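Local coordinates for BH2602 protein (Bacillus halodurans, PDB 3NWZ) that is probably an acyl-CoA thioesterase of the hot-dog superfamily that binds coenzyme A, although its cellular role has not been established, at residues G84-L89 against T124-V129; T88-A93 against L113-V118; V146-D149 against T153-M156. All coordinates share one frame; numbering follows the deposited sequence.

Contact 1: residues G84-L89 against T124-V129; sequences GITATL and TYLRAV
Leu89 drives its branched end between Leu126 and Ala128, seating helix 83-100 on strand 125-135 in the manner of the hot-dog fold: the long central helix is the sausage and the curved antiparallel sheet the bun. The axes of helix segment 84-89 and strand segment 125-129 pass 9.4 Å apart at a shallow -37°, close enough for one layer of side chains.

The apolar contacts carry this layer. Leu89 has CG anti to its own backbone N (chi1 -175°), which sets CG 3.6 Å from Ala128 CB. Its CD2 methyl lies 3.8 Å from that same Ala128 CB and 3.7 Å from Leu126 CB, so a single branch bridges two strand residues on the same face of the sheet; Arg127, between them, points away. Leu126 offers its CB rather than its methyls to Leu89, because its CG is folded beside the backbone N. Its CD1 leads back to the preceding helical turn and approaches Thr86 OG1 loosely, at 4.4 Å. Val66 and Leu68 of strand 64-69 also touch Leu89, and Val146 of strand 139-147 touches both Thr86 and Ala128, making this a buried junction of helix and several strands.

No hydrogen bond spans the two segments, and the threonine hydroxyls of the helix turn to its own carbonyls. Thr86 OG1 makes a weak hydrogen bond to His82 O one turn earlier. On the flank of the helix remote from the strand, where Thr88 packs on Gly84 of the second subunit, Gly84 O accepts two bonds from one residue: Thr88 N at 2.8 Å, and Thr88 OG1 at 3.0 Å, the hydroxyl standing above the carbonyl plane, 39° out of it.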
ATOM      1  N   GLY A  84       2.712  14.195  -4.647  1.00 58.51           N
ATOM      2  CA  GLY A  84       3.527  13.476  -5.609  1.00 57.18           C
ATOM      3  C   GLY A  84       5.005  13.642  -5.335  1.00 47.87           C
ATOM      4  O   GLY A  84       5.756  12.678  -5.401  1.00 60.24           O
ATOM      5  N   ILE A  85       5.441  14.857  -5.031  1.00 40.94           N
ATOM      6  CA  ILE A  85       6.858  15.065  -4.736  1.00 46.23           C
ATOM      7  C   ILE A  85       7.188  14.308  -3.445  1.00 41.91           C
ATOM      8  O   ILE A  85       8.288  13.801  -3.277  1.00 38.51           O
ATOM      9  CB  ILE A  85       7.195  16.567  -4.560  1.00 52.92           C
ATOM     10  CG1 ILE A  85       6.989  17.321  -5.878  1.00 59.07           C
ATOM     11  CG2 ILE A  85       8.637  16.733  -4.122  1.00 59.20           C
ATOM     12  CD1 ILE A  85       7.972  16.959  -6.976  1.00 64.21           C
ATOM     13  N   THR A  86       6.224  14.218  -2.535  1.00 37.11           N
ATOM     14  CA  THR A  86       6.448  13.501  -1.295  1.00 34.12           C
ATOM     15  C   THR A  86       6.734  12.035  -1.611  1.00 28.62           C
ATOM     16  O   THR A  86       7.736  11.461  -1.134  1.00 24.80           O
ATOM     17  CB  THR A  86       5.235  13.562  -0.362  1.00 33.25           C
ATOM     18  OG1 THR A  86       4.868  14.925  -0.122  1.00 47.86           O
ATOM     19  CG2 THR A  86       5.588  12.894   0.969  1.00 29.67           C
ATOM     20  N   ALA A  87       5.850  11.434  -2.411  1.00 17.87           N
ATOM     21  CA  ALA A  87       5.992  10.034  -2.818  1.00 20.66           C
ATOM     22  C   ALA A  87       7.302   9.824  -3.525  1.00 29.78           C
ATOM     23  O   ALA A  87       8.093   8.955  -3.168  1.00 31.83           O
ATOM     24  CB  ALA A  87       4.863   9.657  -3.724  1.00 21.25           C
ATOM     25  N   THR A  88       7.540  10.636  -4.538  1.00 38.33           N
ATOM     26  CA  THR A  88       8.764  10.544  -5.317  1.00 33.13           C
ATOM     27  C   THR A  88      10.025  10.655  -4.471  1.00 35.65           C
ATOM     28  O   THR A  88      11.058  10.111  -4.832  1.00 41.86           O
ATOM     29  CB  THR A  88       8.754  11.619  -6.413  1.00 30.82           C
ATOM     30  OG1 THR A  88       7.670  11.339  -7.306  1.00 35.68           O
ATOM     31  CG2 THR A  88      10.048  11.621  -7.189  1.00 26.57           C
ATOM     32  N   LEU A  89       9.935  11.369  -3.354  1.00 29.43           N
ATOM     33  CA  LEU A  89      11.075  11.543  -2.435  1.00 30.03           C
ATOM     34  C   LEU A  89      11.309  10.258  -1.666  1.00 35.44           C
ATOM     35  O   LEU A  89      12.419   9.739  -1.647  1.00 35.89           O
ATOM     36  CB  LEU A  89      10.805  12.671  -1.431  1.00 28.27           C
ATOM     37  CG  LEU A  89      11.931  13.063  -0.473  1.00 30.99           C
ATOM     38  CD1 LEU A  89      13.120  13.609  -1.260  1.00 24.60           C
ATOM     39  CD2 LEU A  89      11.400  14.124   0.490  1.00 33.14           C
ATOM     40  N   THR A 124      10.688  24.623   5.317  1.00 32.10           N
ATOM     41  CA  THR A 124      11.715  24.945   4.344  1.00 43.21           C
ATOM     42  C   THR A 124      12.293  23.762   3.570  1.00 45.24           C
ATOM     43  O   THR A 124      12.949  23.955   2.553  1.00 52.59           O
ATOM     44  CB  THR A 124      12.867  25.690   5.010  1.00 47.66           C
ATOM     45  OG1 THR A 124      13.426  24.875   6.054  1.00 53.15           O
ATOM     46  CG2 THR A 124      12.370  27.006   5.576  1.00 41.18           C
ATOM     47  N   TYR A 125      12.076  22.544   4.053  1.00 45.60           N
ATOM     48  CA  TYR A 125      12.576  21.368   3.342  1.00 48.40           C
ATOM     49  C   TYR A 125      11.985  20.079   3.899  1.00 47.07           C
ATOM     50  O   TYR A 125      11.512  20.051   5.027  1.00 45.86           O
ATOM     51  CB  TYR A 125      14.099  21.290   3.429  1.00 37.50           C
ATOM     52  CG  TYR A 125      14.598  20.958   4.806  1.00 37.02           C
ATOM     53  CD1 TYR A 125      14.970  21.963   5.692  1.00 49.18           C
ATOM     54  CD2 TYR A 125      14.625  19.642   5.250  1.00 36.10           C
ATOM     55  CE1 TYR A 125      15.358  21.666   6.995  1.00 53.65           C
ATOM     56  CE2 TYR A 125      15.009  19.330   6.551  1.00 47.29           C
ATOM     57  CZ  TYR A 125      15.373  20.348   7.417  1.00 55.16           C
ATOM     58  OH  TYR A 125      15.744  20.045   8.700  1.00 65.10           O
ATOM     59  N   LEU A 126      12.007  19.017   3.101  1.00 41.72           N
ATOM     60  CA  LEU A 126      11.496  17.726   3.550  1.00 39.55           C
ATOM     61  C   LEU A 126      12.662  16.779   3.791  1.00 41.55           C
ATOM     62  O   LEU A 126      13.739  16.940   3.208  1.00 42.64           O
ATOM     63  CB  LEU A 126      10.522  17.140   2.529  1.00 33.15           C
ATOM     64  CG  LEU A 126       9.248  17.980   2.422  1.00 37.55           C
ATOM     65  CD1 LEU A 126       8.099  17.144   1.868  1.00 35.89           C
ATOM     66  CD2 LEU A 126       8.876  18.496   3.816  1.00 48.35           C
ATOM     67  N   ARG A 127      12.470  15.803   4.666  1.00 35.52           N
ATOM     68  CA  ARG A 127      13.566  14.894   4.952  1.00 30.28           C
ATOM     69  C   ARG A 127      13.056  13.474   4.957  1.00 39.71           C
ATOM     70  O   ARG A 127      12.446  13.049   5.927  1.00 54.83           O
ATOM     71  CB  ARG A 127      14.195  15.239   6.321  1.00 19.84           C
ATOM     72  CG  ARG A 127      15.656  14.846   6.431  1.00 32.20           C
ATOM     73  CD  ARG A 127      16.175  15.027   7.862  1.00 47.39           C
ATOM     74  NE  ARG A 127      15.767  13.944   8.758  1.00 60.25           N
ATOM     75  CZ  ARG A 127      15.166  14.129   9.930  1.00 71.56           C
ATOM     76  NH1 ARG A 127      14.895  15.357  10.349  1.00 84.98           N
ATOM     77  NH2 ARG A 127      14.836  13.088  10.683  1.00 65.67           N
ATOM     78  N   ALA A 128      13.277  12.735   3.880  1.00 26.38           N
ATOM     79  CA  ALA A 128      12.811  11.360   3.859  1.00 23.62           C
ATOM     80  C   ALA A 128      13.903  10.419   4.399  1.00 22.67           C
ATOM     81  O   ALA A 128      15.078  10.540   4.050  1.00 41.78           O
ATOM     82  CB  ALA A 128      12.388  10.953   2.415  1.00 14.34           C
ATOM     83  N   VAL A 129      13.510   9.476   5.251  1.00 18.73           N
ATOM     84  CA  VAL A 129      14.477   8.516   5.817  1.00 13.81           C
ATOM     85  C   VAL A 129      14.034   7.088   5.590  1.00 35.32           C
ATOM     86  O   VAL A 129      12.950   6.699   6.021  1.00 42.30           O
ATOM     87  CB  VAL A 129      14.673   8.728   7.352  1.00 13.65           C
ATOM     88  CG1 VAL A 129      15.811   7.804   7.870  1.00 17.19           C
ATOM     89  CG2 VAL A 129      14.960  10.191   7.626  1.00 23.29           C
TER

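Contact 2: residues T88-A93 against L113-V118; sequences TLLDTA and LNIHYV
Leu90 and Ile115 carry the closer half of this contact between helix 83-100 and strand 108-117, passing alongside one another in opposite directions. One methyl of each does the touching: Leu90 CD1 lies 3.9 Å from Ile115 CG2. The short branch of Ile115 can reach it because CG2 stands anti to the backbone N, while CG1, beside that N (chi1 -37°), carries CD1 toward Ala87 on the preceding turn of the helix. Ile115 therefore meets the helix with both branches, each on a different turn.

The other half is looser, although its backbones come nearer. The CA atoms of Asp91 and Leu113 are 7.5 Å apart, against 8.7 Å for the CA atoms of Leu90 and Ile115, yet the side chains only graze: Asp91 CB and Leu113 CD2 are separated by 4.4 Å. Within residues 113-118 Asp91 meets only Leu113; its OD1 is hydrogen-bonded to Thr110 OG1, earlier on the same strand. All four touching residues are buried; the partly exposed ones are Thr92, on the helix flank turned from the strand, and Tyr117 and Val118 at the strand's end.

One margin of the strand is bonded to strand 153-163 of its own chain; along the other, Leu113, Asn114, Ile115 and His116 pair antiparallel with a strand of the second subunit. Tyr117 O accepts a hydrogen bond from Arg139 NH2 of the third subunit, a residue that binds coenzyme A in this protein. A helix laid on an edge strand whose other margin continues the sheet into a partner is typical of the hot-dog dimer, in which two subunits share one continuous antiparallel sheet.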
ATOM      1  N   THR A  88       7.540  10.636  -4.538  1.00 38.33           N
ATOM      2  CA  THR A  88       8.764  10.544  -5.317  1.00 33.13           C
ATOM      3  C   THR A  88      10.025  10.655  -4.471  1.00 35.65           C
ATOM      4  O   THR A  88      11.058  10.111  -4.832  1.00 41.86           O
ATOM      5  CB  THR A  88       8.754  11.619  -6.413  1.00 30.82           C
ATOM      6  OG1 THR A  88       7.670  11.339  -7.306  1.00 35.68           O
ATOM      7  CG2 THR A  88      10.048  11.621  -7.189  1.00 26.57           C
ATOM      8  N   LEU A  89       9.935  11.369  -3.354  1.00 29.43           N
ATOM      9  CA  LEU A  89      11.075  11.543  -2.435  1.00 30.03           C
ATOM     10  C   LEU A  89      11.309  10.258  -1.666  1.00 35.44           C
ATOM     11  O   LEU A  89      12.419   9.739  -1.647  1.00 35.89           O
ATOM     12  CB  LEU A  89      10.805  12.671  -1.431  1.00 28.27           C
ATOM     13  CG  LEU A  89      11.931  13.063  -0.473  1.00 30.99           C
ATOM     14  CD1 LEU A  89      13.120  13.609  -1.260  1.00 24.60           C
ATOM     15  CD2 LEU A  89      11.400  14.124   0.490  1.00 33.14           C
ATOM     16  N   LEU A  90      10.253   9.745  -1.040  1.00 31.83           N
ATOM     17  CA  LEU A  90      10.354   8.503  -0.279  1.00 30.62           C
ATOM     18  C   LEU A  90      10.952   7.448  -1.193  1.00 29.21           C
ATOM     19  O   LEU A  90      11.899   6.760  -0.829  1.00 31.99           O
ATOM     20  CB  LEU A  90       8.965   8.052   0.198  1.00 41.15           C
ATOM     21  CG  LEU A  90       8.761   7.901   1.709  1.00 37.13           C
ATOM     22  CD1 LEU A  90       7.383   7.358   1.971  1.00 43.40           C
ATOM     23  CD2 LEU A  90       9.819   6.961   2.292  1.00 34.38           C
ATOM     24  N   ASP A  91      10.386   7.334  -2.395  1.00 33.79           N
ATOM     25  CA  ASP A  91      10.853   6.379  -3.399  1.00 37.89           C
ATOM     26  C   ASP A  91      12.353   6.583  -3.661  1.00 43.71           C
ATOM     27  O   ASP A  91      13.130   5.631  -3.721  1.00 39.94           O
ATOM     28  CB  ASP A  91      10.059   6.588  -4.701  1.00 40.26           C
ATOM     29  CG  ASP A  91      10.549   5.703  -5.845  1.00 58.96           C
ATOM     30  OD1 ASP A  91      10.459   4.460  -5.732  1.00 63.39           O
ATOM     31  OD2 ASP A  91      11.020   6.258  -6.862  1.00 64.76           O
ATOM     32  N   THR A  92      12.755   7.837  -3.806  1.00 32.66           N
ATOM     33  CA  THR A  92      14.149   8.148  -4.075  1.00 20.56           C
ATOM     34  C   THR A  92      15.030   7.683  -2.921  1.00 28.87           C
ATOM     35  O   THR A  92      16.073   7.064  -3.135  1.00 40.99           O
ATOM     36  CB  THR A  92      14.333   9.656  -4.324  1.00 33.52           C
ATOM     37  OG1 THR A  92      13.470  10.063  -5.390  1.00 50.41           O
ATOM     38  CG2 THR A  92      15.718   9.947  -4.762  1.00 18.80           C
ATOM     39  N   ALA A  93      14.597   7.973  -1.697  1.00 22.71           N
ATOM     40  CA  ALA A  93      15.338   7.558  -0.511  1.00 27.51           C
ATOM     41  C   ALA A  93      15.444   6.021  -0.494  1.00 31.93           C
ATOM     42  O   ALA A  93      16.549   5.458  -0.453  1.00 36.49           O
ATOM     43  CB  ALA A  93      14.626   8.067   0.750  1.00 26.90           C
ATOM     44  N   LEU A 113       4.955   0.228  -3.953  1.00 33.51           N
ATOM     45  CA  LEU A 113       5.136   1.469  -3.215  1.00 35.92           C
ATOM     46  C   LEU A 113       3.844   1.678  -2.454  1.00 32.75           C
ATOM     47  O   LEU A 113       2.765   1.505  -3.013  1.00 42.09           O
ATOM     48  CB  LEU A 113       5.386   2.634  -4.177  1.00 38.84           C
ATOM     49  CG  LEU A 113       5.738   3.982  -3.530  1.00 45.78           C
ATOM     50  CD1 LEU A 113       6.969   3.842  -2.611  1.00 43.71           C
ATOM     51  CD2 LEU A 113       6.011   4.993  -4.626  1.00 39.25           C
ATOM     52  N   ASN A 114       3.950   2.019  -1.176  1.00 23.91           N
ATOM     53  CA  ASN A 114       2.777   2.239  -0.329  1.00 18.14           C
ATOM     54  C   ASN A 114       3.092   3.434   0.529  1.00 18.54           C
ATOM     55  O   ASN A 114       4.189   3.562   1.059  1.00 24.36           O
ATOM     56  CB  ASN A 114       2.515   1.040   0.567  1.00 24.37           C
ATOM     57  CG  ASN A 114       1.070   0.982   1.058  1.00 48.04           C
ATOM     58  OD1 ASN A 114       0.521   1.956   1.600  1.00 35.73           O
ATOM     59  ND2 ASN A 114       0.447  -0.174   0.871  1.00 70.06           N
ATOM     60  N   ILE A 115       2.121   4.324   0.663  1.00 14.68           N
ATOM     61  CA  ILE A 115       2.325   5.549   1.409  1.00 36.20           C
ATOM     62  C   ILE A 115       1.051   5.961   2.156  1.00 42.10           C
ATOM     63  O   ILE A 115      -0.063   5.776   1.673  1.00 39.00           O
ATOM     64  CB  ILE A 115       2.759   6.671   0.449  1.00 47.12           C
ATOM     65  CG1 ILE A 115       3.676   6.101  -0.634  1.00 61.51           C
ATOM     66  CG2 ILE A 115       3.531   7.742   1.210  1.00 60.80           C
ATOM     67  CD1 ILE A 115       3.941   7.045  -1.798  1.00 67.38           C
ATOM     68  N   HIS A 116       1.243   6.496   3.356  1.00 35.00           N
ATOM     69  CA  HIS A 116       0.152   6.955   4.200  1.00 31.93           C
ATOM     70  C   HIS A 116       0.468   8.405   4.477  1.00 27.43           C
ATOM     71  O   HIS A 116       1.523   8.718   5.022  1.00 26.86           O
ATOM     72  CB  HIS A 116       0.108   6.142   5.507  1.00 30.09           C
ATOM     73  CG  HIS A 116      -0.269   4.710   5.299  1.00 36.55           C
ATOM     74  ND1 HIS A 116      -1.493   4.204   5.670  1.00 38.82           N
ATOM     75  CD2 HIS A 116       0.375   3.704   4.662  1.00 44.28           C
ATOM     76  CE1 HIS A 116      -1.592   2.950   5.266  1.00 45.36           C
ATOM     77  NE2 HIS A 116      -0.472   2.622   4.651  1.00 48.39           N
ATOM     78  N   TYR A 117      -0.418   9.293   4.060  1.00 24.96           N
ATOM     79  CA  TYR A 117      -0.203  10.711   4.263  1.00 32.26           C
ATOM     80  C   TYR A 117      -0.686  11.062   5.647  1.00 29.39           C
ATOM     81  O   TYR A 117      -1.769  10.665   6.051  1.00 34.22           O
ATOM     82  CB  TYR A 117      -0.948  11.503   3.200  1.00 41.50           C
ATOM     83  CG  TYR A 117      -0.303  11.356   1.852  1.00 41.25           C
ATOM     84  CD1 TYR A 117       0.779  12.160   1.484  1.00 35.70           C
ATOM     85  CD2 TYR A 117      -0.728  10.367   0.967  1.00 30.78           C
ATOM     86  CE1 TYR A 117       1.434  11.978   0.258  1.00 34.12           C
ATOM     87  CE2 TYR A 117      -0.085  10.178  -0.251  1.00 44.56           C
ATOM     88  CZ  TYR A 117       0.994  10.984  -0.597  1.00 41.71           C
ATOM     89  OH  TYR A 117       1.632  10.769  -1.789  1.00 30.35           O
ATOM     90  N   VAL A 118       0.125  11.830   6.363  1.00 36.93           N
ATOM     91  CA  VAL A 118      -0.182  12.174   7.736  1.00 46.05           C
ATOM     92  C   VAL A 118      -0.390  13.660   7.952  1.00 45.54           C
ATOM     93  O   VAL A 118      -1.473  14.087   8.346  1.00 55.01           O
ATOM     94  CB  VAL A 118       0.956  11.657   8.644  1.00 47.71           C
ATOM     95  CG1 VAL A 118       0.798  12.194  10.049  1.00 57.64           C
ATOM     96  CG2 VAL A 118       0.970  10.132   8.618  1.00 33.69           C
TER

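Contact 3: residues V146-D149 against T153-M156; sequences VYTD and TVAM
The Tyr147 ring is met at its edge by Thr153, whose OG1 lies near the ring plane, 3.1 Å from CE2; residues 153-156 place nothing over either ring face. Val129 and Arg127 of strand 125-135 also touch Tyr147. The Tyr147 and Thr153 side chains run side by side, pointing the same way, since the two residues form an antiparallel non-hydrogen-bonded pair. An alanine in place of Tyr147 would remove the ring and would probably open a gap between Thr153 and the side chains of Val129 and Arg127, with the threonine side chain freer to turn.

The backbone forms a classic beta bulge: Val154 and Ala155 both face Val146. Val146 O accepts from Val154 N at 2.8 Å, bent to 133° at the hydrogen, and weakly from Ala155 N at 3.4 Å. Val146 N returns a straighter bond to Ala155 O, 2.8 Å at 165°. The extra residue, Val154, turns its side chain across Val146, its CB 4.0 Å from Val146 CG1, while its CG2 meets the Thr148 methyl. Thr148 OG1 is instead bound by Glu152 OE2 and Gln150 N of the turn.

This hairpin end lies between strands 125-135 and 108-117, bonded to Arg127 on one side and to His116 and Val118 on the other, while Val146 and Ala155 pack against Thr86 of helix 83-100.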
ATOM      1  N   VAL A 146       8.867  10.516   5.963  1.00 22.50           N
ATOM      2  CA  VAL A 146       9.166  11.849   5.482  1.00 22.91           C
ATOM      3  C   VAL A 146       8.869  12.806   6.646  1.00 31.72           C
ATOM      4  O   VAL A 146       7.817  12.719   7.269  1.00 39.58           O
ATOM      5  CB  VAL A 146       8.289  12.211   4.245  1.00 30.05           C
ATOM      6  CG1 VAL A 146       8.632  13.592   3.755  1.00 31.64           C
ATOM      7  CG2 VAL A 146       8.507  11.202   3.135  1.00 29.93           C
ATOM      8  N   TYR A 147       9.808  13.712   6.920  1.00 33.22           N
ATOM      9  CA  TYR A 147       9.683  14.684   8.013  1.00 31.24           C
ATOM     10  C   TYR A 147       9.799  16.146   7.581  1.00 35.98           C
ATOM     11  O   TYR A 147      10.477  16.473   6.600  1.00 38.60           O
ATOM     12  CB  TYR A 147      10.770  14.418   9.071  1.00 39.95           C
ATOM     13  CG  TYR A 147      10.762  13.016   9.642  1.00 34.72           C
ATOM     14  CD1 TYR A 147      11.818  12.145   9.415  1.00 29.59           C
ATOM     15  CD2 TYR A 147       9.706  12.575  10.420  1.00 33.58           C
ATOM     16  CE1 TYR A 147      11.818  10.861   9.957  1.00 38.04           C
ATOM     17  CE2 TYR A 147       9.695  11.303  10.960  1.00 37.85           C
ATOM     18  CZ  TYR A 147      10.749  10.450  10.730  1.00 37.56           C
ATOM     19  OH  TYR A 147      10.726   9.188  11.284  1.00 39.60           O
ATOM     20  N   THR A 148       9.150  17.032   8.327  1.00 34.53           N
ATOM     21  CA  THR A 148       9.224  18.463   8.023  1.00 36.60           C
ATOM     22  C   THR A 148      10.500  18.907   8.700  1.00 32.40           C
ATOM     23  O   THR A 148      11.175  18.081   9.325  1.00 29.47           O
ATOM     24  CB  THR A 148       8.073  19.227   8.653  1.00 49.50           C
ATOM     25  OG1 THR A 148       8.090  19.019  10.072  1.00 59.65           O
ATOM     26  CG2 THR A 148       6.764  18.763   8.088  1.00 42.72           C
ATOM     27  N   ASP A 149      10.842  20.189   8.605  1.00 29.46           N
ATOM     28  CA  ASP A 149      12.059  20.660   9.277  1.00 55.77           C
ATOM     29  C   ASP A 149      11.852  20.807  10.789  1.00 66.88           C
ATOM     30  O   ASP A 149      12.702  21.354  11.493  1.00 73.10           O
ATOM     31  CB  ASP A 149      12.538  21.995   8.698  1.00 55.70           C
ATOM     32  CG  ASP A 149      11.413  22.966   8.467  1.00 49.70           C
ATOM     33  OD1 ASP A 149      10.348  22.830   9.104  1.00 47.15           O
ATOM     34  OD2 ASP A 149      11.600  23.879   7.646  1.00 51.11           O
ATOM     35  N   THR A 153       6.018  14.242  11.204  1.00 39.72           N
ATOM     36  CA  THR A 153       5.945  13.229  10.151  1.00 43.02           C
ATOM     37  C   THR A 153       4.929  13.582   9.057  1.00 37.99           C
ATOM     38  O   THR A 153       3.717  13.504   9.269  1.00 43.25           O
ATOM     39  CB  THR A 153       5.587  11.823  10.728  1.00 50.20           C
ATOM     40  OG1 THR A 153       6.641  11.357  11.591  1.00 49.91           O
ATOM     41  CG2 THR A 153       5.387  10.815   9.591  1.00 48.49           C
ATOM     42  N   VAL A 154       5.437  13.972   7.890  1.00 35.40           N
ATOM     43  CA  VAL A 154       4.604  14.319   6.748  1.00 28.50           C
ATOM     44  C   VAL A 154       3.963  13.059   6.188  1.00 38.65           C
ATOM     45  O   VAL A 154       2.778  13.049   5.847  1.00 38.82           O
ATOM     46  CB  VAL A 154       5.442  14.985   5.635  1.00 34.58           C
ATOM     47  CG1 VAL A 154       4.583  15.225   4.382  1.00 32.15           C
ATOM     48  CG2 VAL A 154       6.034  16.278   6.149  1.00 35.60           C
ATOM     49  N   ALA A 155       4.742  11.991   6.094  1.00 35.06           N
ATOM     50  CA  ALA A 155       4.205  10.744   5.578  1.00 27.59           C
ATOM     51  C   ALA A 155       5.033   9.540   5.951  1.00 29.03           C
ATOM     52  O   ALA A 155       6.212   9.640   6.273  1.00 42.98           O
ATOM     53  CB  ALA A 155       4.070  10.818   4.074  1.00 31.52           C
HETATM   54  N   MSE A 156       4.394   8.380   5.882  1.00 25.64           N
HETATM   55  CA  MSE A 156       5.039   7.113   6.202  1.00 26.27           C
HETATM   56  C   MSE A 156       4.641   6.138   5.077  1.00 33.67           C
HETATM   57  O   MSE A 156       3.545   6.264   4.521  1.00 33.10           O
HETATM   58  CB  MSE A 156       4.517   6.664   7.564  1.00 54.07           C
HETATM   59  CG  MSE A 156       5.325   5.620   8.267  1.00 67.49           C
HETATM   60 SE   MSE A 156       4.639   3.864   7.962  1.00 76.18          SE
HETATM   61  CE  MSE A 156       6.328   3.040   7.440  1.00 39.14           C
TER

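From the N terminus, helix 83-100 opens contacts 1 and 2 in succession, its segments overlapping at Thr88 and Leu89. Contact 2 closes first, when the chain returns as strand 108-117; contact 1 closes later, on strand 125-135, so the two loops are concentric rather than crossed. Contact 3 follows in series as the short hairpin between strands 139-147 and 153-163. In the sheet these two strands fill the interval between the strands of contacts 1 and 2: Arg127 N bonds to Tyr147 O, and His116 N to Met156 O. The helix thus spans the sheet's concave face, and the hairpin joins the two places where it rests.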